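Local coordinates for beta-glucuronidase (uncultured Clostridium sp., PDB 6U7J), which hydrolyses beta-D-glucuronides to release glucuronic acid and is among the gut microbial enzymes linked to estrogen reactivation, at residues 351-356 and 406-411; 299-304 and 334-339. All blocks are in the same frame, centred on the assembly; numbering follows the deposited sequence.

In the fold
Both interactions belong to the TIM-barrel domain, and their centres lie about 11 Å apart. Interaction 2 comes first along the chain: it pairs strand 297-305 with strand 336-338, the two joined by helix 319-332, and runs the length of the short second strand. The chain then passes into helix 346-355, which interaction 1 ties, near its C-terminal end, to the turn entering strand 409-416. They touch where V410 CG2 packs 4.1 Å from F301 CZ. Interaction 1 is made where its strand begins, whereas family 2 barrels carry the active site at the C-terminal strand ends. The bound calcium ion is not part of either: it is about 10 Å from the H406 side chain and about 14 Å from that of F337.

Interaction 1 (351-356 and 406-411)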
loop_
_atom_site.group_PDB
_atom_site.type_symbol
_atom_site.label_atom_id
_atom_site.label_comp_id
_atom_site.label_asym_id
_atom_site.label_seq_id
_atom_site.Cartn_x
_atom_site.Cartn_y
_atom_site.Cartn_z
ATOM N N MET B 351 -1.283 -2.478 34.709
ATOM C CA MET B 351 -0.311 -1.634 34.018
ATOM C C MET B 351 -0.664 -0.153 34.165
ATOM O O MET B 351 0.200 0.677 34.469
ATOM C CB MET B 351 -0.236 -2.046 32.545
ATOM C CG MET B 351 0.978 -1.529 31.779
ATOM S SD MET B 351 1.290 -2.484 30.262
ATOM C CE MET B 351 0.803 -4.110 30.841
ATOM N N ALA B 352 -1.938 0.192 33.959
ATOM C CA ALA B 352 -2.373 1.577 34.113
ATOM C C ALA B 352 -2.172 2.065 35.546
ATOM O O ALA B 352 -1.852 3.239 35.770
ATOM C CB ALA B 352 -3.838 1.713 33.702
ATOM N N ASP B 353 -2.372 1.180 36.534
ATOM C CA ASP B 353 -2.061 1.548 37.913
ATOM C C ASP B 353 -0.593 1.904 38.060
ATOM O O ASP B 353 -0.248 2.897 38.708
ATOM C CB ASP B 353 -2.405 0.407 38.880
ATOM C CG ASP B 353 -3.866 0.396 39.283
ATOM O OD1 ASP B 353 -4.585 1.392 39.032
ATOM O OD2 ASP B 353 -4.300 -0.627 39.844
ATOM N N GLN B 354 0.294 1.089 37.485
ATOM C CA GLN B 354 1.715 1.321 37.684
ATOM C C GLN B 354 2.226 2.511 36.887
ATOM O O GLN B 354 3.121 3.216 37.358
ATOM C CB GLN B 354 2.502 0.066 37.338
ATOM C CG GLN B 354 2.440 -0.968 38.443
ATOM C CD GLN B 354 2.897 -2.338 37.991
ATOM O OE1 GLN B 354 3.955 -2.489 37.376
ATOM N NE2 GLN B 354 2.104 -3.352 38.307
ATOM N N LYS B 355 1.683 2.763 35.701
ATOM C CA LYS B 355 2.173 3.865 34.887
ATOM C C LYS B 355 1.426 5.166 35.133
ATOM O O LYS B 355 1.759 6.178 34.514
ATOM C CB LYS B 355 2.101 3.502 33.403
ATOM C CG LYS B 355 3.087 2.435 32.992
ATOM C CD LYS B 355 2.795 1.983 31.571
ATOM C CE LYS B 355 3.664 0.803 31.184
ATOM N NZ LYS B 355 5.101 1.057 31.457
ATOM N N GLY B 356 0.432 5.173 36.016
ATOM C CA GLY B 356 -0.278 6.406 36.295
ATOM C C GLY B 356 -1.224 6.855 35.205
ATOM O O GLY B 356 -1.422 8.064 35.031
ATOM N N HIS B 406 -8.696 -0.475 42.005
ATOM C CA HIS B 406 -7.776 0.142 41.058
ATOM C C HIS B 406 -7.838 1.672 41.149
ATOM O O HIS B 406 -8.853 2.277 40.789
ATOM C CB HIS B 406 -8.097 -0.314 39.635
ATOM C CG HIS B 406 -7.619 -1.703 39.311
ATOM N ND1 HIS B 406 -6.318 -2.113 39.516
ATOM C CD2 HIS B 406 -8.264 -2.765 38.765
ATOM C CE1 HIS B 406 -6.185 -3.370 39.126
ATOM N NE2 HIS B 406 -7.351 -3.787 38.664
ATOM N N PRO B 407 -6.778 2.333 41.613
ATOM C CA PRO B 407 -6.744 3.790 41.518
ATOM C C PRO B 407 -6.781 4.298 40.086
ATOM O O PRO B 407 -7.214 5.449 39.861
ATOM C CB PRO B 407 -5.418 4.162 42.197
ATOM C CG PRO B 407 -4.556 2.940 41.982
ATOM C CD PRO B 407 -5.493 1.769 42.074
ATOM N N CYS B 408 -6.376 3.519 39.087
ATOM C CA CYS B 408 -6.420 4.083 37.739
ATOM C C CYS B 408 -7.873 4.336 37.291
ATOM O O CYS B 408 -8.111 5.272 36.521
ATOM C CB CYS B 408 -5.635 3.197 36.755
ATOM S SG CYS B 408 -6.454 1.604 36.402
ATOM N N VAL B 409 -8.847 3.594 37.829
ATOM C CA VAL B 409 -10.233 3.780 37.421
ATOM C C VAL B 409 -10.819 5.015 38.099
ATOM O O VAL B 409 -10.989 5.035 39.319
ATOM C CB VAL B 409 -11.079 2.547 37.726
ATOM C CG1 VAL B 409 -12.571 2.812 37.449
ATOM C CG2 VAL B 409 -10.576 1.387 36.906
ATOM N N VAL B 410 -11.146 6.055 37.320
ATOM C CA VAL B 410 -11.733 7.250 37.912
ATOM C C VAL B 410 -13.188 7.433 37.538
ATOM O O VAL B 410 -13.829 8.375 38.041
ATOM C CB VAL B 410 -10.925 8.514 37.571
ATOM C CG1 VAL B 410 -9.453 8.297 37.938
ATOM C CG2 VAL B 410 -11.106 8.903 36.090
ATOM N N MET B 411 -13.752 6.555 36.716
ATOM C CA MET B 411 -15.129 6.748 36.296
ATOM C C MET B 411 -15.647 5.453 35.684
ATOM O O MET B 411 -14.880 4.700 35.080
ATOM C CB MET B 411 -15.233 7.915 35.296
ATOM C CG MET B 411 -16.661 8.272 34.876
ATOM S SD MET B 411 -16.844 9.975 34.266
ATOM C CE MET B 411 -15.678 9.982 32.908
#
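A buried polar clamp joins D353, near the C-terminal end of helix 346-355, to H406, P407 and C408, the turn that leads into barrel strand 409-416. The carboxylate of D353 uses one oxygen for the H406 ring and one for the backbone N of C408. H406 ND1 donates to D353 OD2 over a short 2.5 Å, arriving on the syn side but 32° out of the carboxylate plane, with the ring turned 51° against it. The backbone N of C408 gives its hydrogen to D353 OD1 at 2.8 Å, in a bent bond of 144°. Aspartate suits the place: its short chain presents two acceptors that together fix its rotation. Between them P407, which has no N-H to offer, lays its CD 3.2 Å from D353 OD1 and stiffens a type I turn from H406 to V409. One residue earlier in the helix, the small A352 lets its CB touch C408 SG at 3.8 Å. R443 and R283 bind carbonyls of the same turn, and W257 NE1 donates to the D353 carbonyl. The result is a His-carboxylate hydrogen bond coupled to a side-chain-to-backbone bond, a local brace between a helix and a strand entrance of the TIM barrel.

Interaction 2 (299-304 and 334-339); sequences FYFKGF and ANSFRT
N335 reaches from just before strand 336-338 to the backbone of Y300 and K302, and its side chain carries much of this contact. Its CG lies between the backbone N and the carbonyl carbon (chi1 62°), which swings the amide back over the neighbouring chain. CB only grazes F299 CZ, but CG comes to 3.5 Å from that same ring atom, with amide and ring planes 26° apart. At the tip the two ends divide their work. N335 OD1 accepts from K302 N at 2.8 Å and, from its own segment, from S336 OG at 2.9 Å. N335 ND2 donates to Y300 O at 2.9 Å, almost straight at 174° and in the amide plane, while K302 CE runs past it at 3.6 Å. Asparagine fits because one flat group both donates to and accepts from a strand backbone, much as another strand would. Its backbone N adds a third bond across the contact, to K302 O at 2.7 Å. Further along, R338 N bonds to F304 O at 3.1 Å, and G303, bare of a side chain, lets S336 O approach its CA to 3.3 Å in a CH...O contact. On the other side of strand 297-305 lies strand 545-551, from which H549 bonds S336 OG. R338 extends to E362 and E506, and K302 NZ to the W590 carbonyl. Helix 319-332, the crossover of this beta-alpha-beta unit, covers F304, A334 and F337 with L329.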
loop_
_atom_site.group_PDB
_atom_site.type_symbol
_atom_site.label_atom_id
_atom_site.label_comp_id
_atom_site.label_asym_id
_atom_site.label_seq_id
_atom_site.Cartn_x
_atom_site.Cartn_y
_atom_site.Cartn_z
ATOM N N PHE B 299 -8.084 18.012 35.739
ATOM C CA PHE B 299 -7.576 16.974 34.859
ATOM C C PHE B 299 -8.329 17.079 33.547
ATOM O O PHE B 299 -9.562 17.165 33.536
ATOM C CB PHE B 299 -7.751 15.585 35.486
ATOM C CG PHE B 299 -7.221 14.467 34.644
ATOM C CD1 PHE B 299 -5.867 14.177 34.626
ATOM C CD2 PHE B 299 -8.081 13.709 33.854
ATOM C CE1 PHE B 299 -5.373 13.139 33.834
ATOM C CE2 PHE B 299 -7.603 12.675 33.075
ATOM C CZ PHE B 299 -6.238 12.395 33.065
ATOM N N TYR B 300 -7.586 17.126 32.450
ATOM C CA TYR B 300 -8.156 17.157 31.111
ATOM C C TYR B 300 -7.801 15.832 30.443
ATOM O O TYR B 300 -6.622 15.478 30.351
ATOM C CB TYR B 300 -7.621 18.369 30.335
ATOM C CG TYR B 300 -8.269 18.570 28.986
ATOM C CD1 TYR B 300 -7.721 17.996 27.841
ATOM C CD2 TYR B 300 -9.442 19.305 28.855
ATOM C CE1 TYR B 300 -8.319 18.160 26.595
ATOM C CE2 TYR B 300 -10.053 19.470 27.607
ATOM C CZ TYR B 300 -9.478 18.893 26.486
ATOM O OH TYR B 300 -10.053 19.054 25.247
ATOM N N PHE B 301 -8.816 15.065 30.056
ATOM C CA PHE B 301 -8.589 13.760 29.430
ATOM C C PHE B 301 -8.020 13.943 28.018
ATOM O O PHE B 301 -8.629 14.613 27.175
ATOM C CB PHE B 301 -9.887 12.953 29.355
ATOM C CG PHE B 301 -10.454 12.537 30.695
ATOM C CD1 PHE B 301 -11.137 13.441 31.490
ATOM C CD2 PHE B 301 -10.362 11.217 31.123
ATOM C CE1 PHE B 301 -11.674 13.050 32.699
ATOM C CE2 PHE B 301 -10.914 10.818 32.324
ATOM C CZ PHE B 301 -11.561 11.740 33.119
ATOM N N LYS B 302 -6.854 13.345 27.769
ATOM C CA LYS B 302 -6.257 13.261 26.440
ATOM C C LYS B 302 -5.933 11.800 26.151
ATOM O O LYS B 302 -5.083 11.206 26.827
ATOM C CB LYS B 302 -4.977 14.106 26.344
ATOM C CG LYS B 302 -5.121 15.573 26.746
ATOM C CD LYS B 302 -3.750 16.248 26.800
ATOM C CE LYS B 302 -2.853 15.561 27.827
ATOM N NZ LYS B 302 -1.471 16.098 27.805
ATOM N N GLY B 303 -6.571 11.234 25.129
ATOM C CA GLY B 303 -6.335 9.837 24.819
ATOM C C GLY B 303 -7.307 9.256 23.817
ATOM O O GLY B 303 -7.708 9.936 22.866
ATOM N N PHE B 304 -7.707 8.002 24.041
ATOM C CA PHE B 304 -8.452 7.212 23.071
ATOM C C PHE B 304 -9.354 6.228 23.786
ATOM O O PHE B 304 -9.013 5.710 24.852
ATOM C CB PHE B 304 -7.550 6.354 22.162
ATOM C CG PHE B 304 -6.405 7.086 21.548
ATOM C CD1 PHE B 304 -5.204 7.216 22.230
ATOM C CD2 PHE B 304 -6.519 7.607 20.270
ATOM C CE1 PHE B 304 -4.141 7.879 21.660
ATOM C CE2 PHE B 304 -5.459 8.285 19.683
ATOM C CZ PHE B 304 -4.262 8.425 20.381
ATOM N N ALA B 334 -0.705 11.089 25.422
ATOM C CA ALA B 334 -1.977 10.727 26.019
ATOM C C ALA B 334 -1.808 10.532 27.527
ATOM O O ALA B 334 -0.713 10.246 28.021
ATOM C CB ALA B 334 -2.526 9.457 25.364
ATOM N N ASN B 335 -2.899 10.721 28.263
ATOM C CA ASN B 335 -2.887 10.476 29.698
ATOM C C ASN B 335 -3.992 9.534 30.158
ATOM O O ASN B 335 -4.105 9.283 31.365
ATOM C CB ASN B 335 -2.982 11.806 30.488
ATOM C CG ASN B 335 -4.269 12.568 30.220
ATOM O OD1 ASN B 335 -5.233 12.032 29.681
ATOM N ND2 ASN B 335 -4.283 13.845 30.598
ATOM N N SER B 336 -4.808 9.012 29.242
ATOM C CA SER B 336 -6.005 8.274 29.622
ATOM C C SER B 336 -6.467 7.400 28.455
ATOM O O SER B 336 -6.131 7.654 27.297
ATOM C CB SER B 336 -7.116 9.243 30.052
ATOM O OG SER B 336 -7.371 10.225 29.035
ATOM N N PHE B 337 -7.249 6.370 28.774
ATOM C CA PHE B 337 -8.039 5.673 27.768
ATOM C C PHE B 337 -9.357 5.229 28.386
ATOM O O PHE B 337 -9.530 5.224 29.614
ATOM C CB PHE B 337 -7.295 4.470 27.140
ATOM C CG PHE B 337 -6.827 3.424 28.123
ATOM C CD1 PHE B 337 -5.584 3.521 28.722
ATOM C CD2 PHE B 337 -7.610 2.308 28.402
ATOM C CE1 PHE B 337 -5.144 2.544 29.612
ATOM C CE2 PHE B 337 -7.172 1.323 29.276
ATOM C CZ PHE B 337 -5.937 1.443 29.886
ATOM N N ARG B 338 -10.290 4.870 27.507
ATOM C CA ARG B 338 -11.565 4.262 27.886
ATOM C C ARG B 338 -11.571 2.808 27.415
ATOM O O ARG B 338 -11.161 2.520 26.284
ATOM C CB ARG B 338 -12.748 5.025 27.278
ATOM C CG ARG B 338 -14.080 4.293 27.455
ATOM C CD ARG B 338 -15.276 5.139 27.029
ATOM N NE ARG B 338 -15.183 5.565 25.636
ATOM C CZ ARG B 338 -16.029 5.197 24.677
ATOM N NH1 ARG B 338 -17.035 4.374 24.953
ATOM N NH2 ARG B 338 -15.863 5.643 23.429
ATOM N N THR B 339 -12.006 1.888 28.283
ATOM C CA THR B 339 -12.020 0.470 27.922
ATOM C C THR B 339 -13.226 0.205 27.006
ATOM O O THR B 339 -14.167 -0.508 27.348
ATOM C CB THR B 339 -12.042 -0.434 29.147
ATOM O OG1 THR B 339 -13.356 -0.488 29.698
ATOM C CG2 THR B 339 -11.065 0.061 30.201
#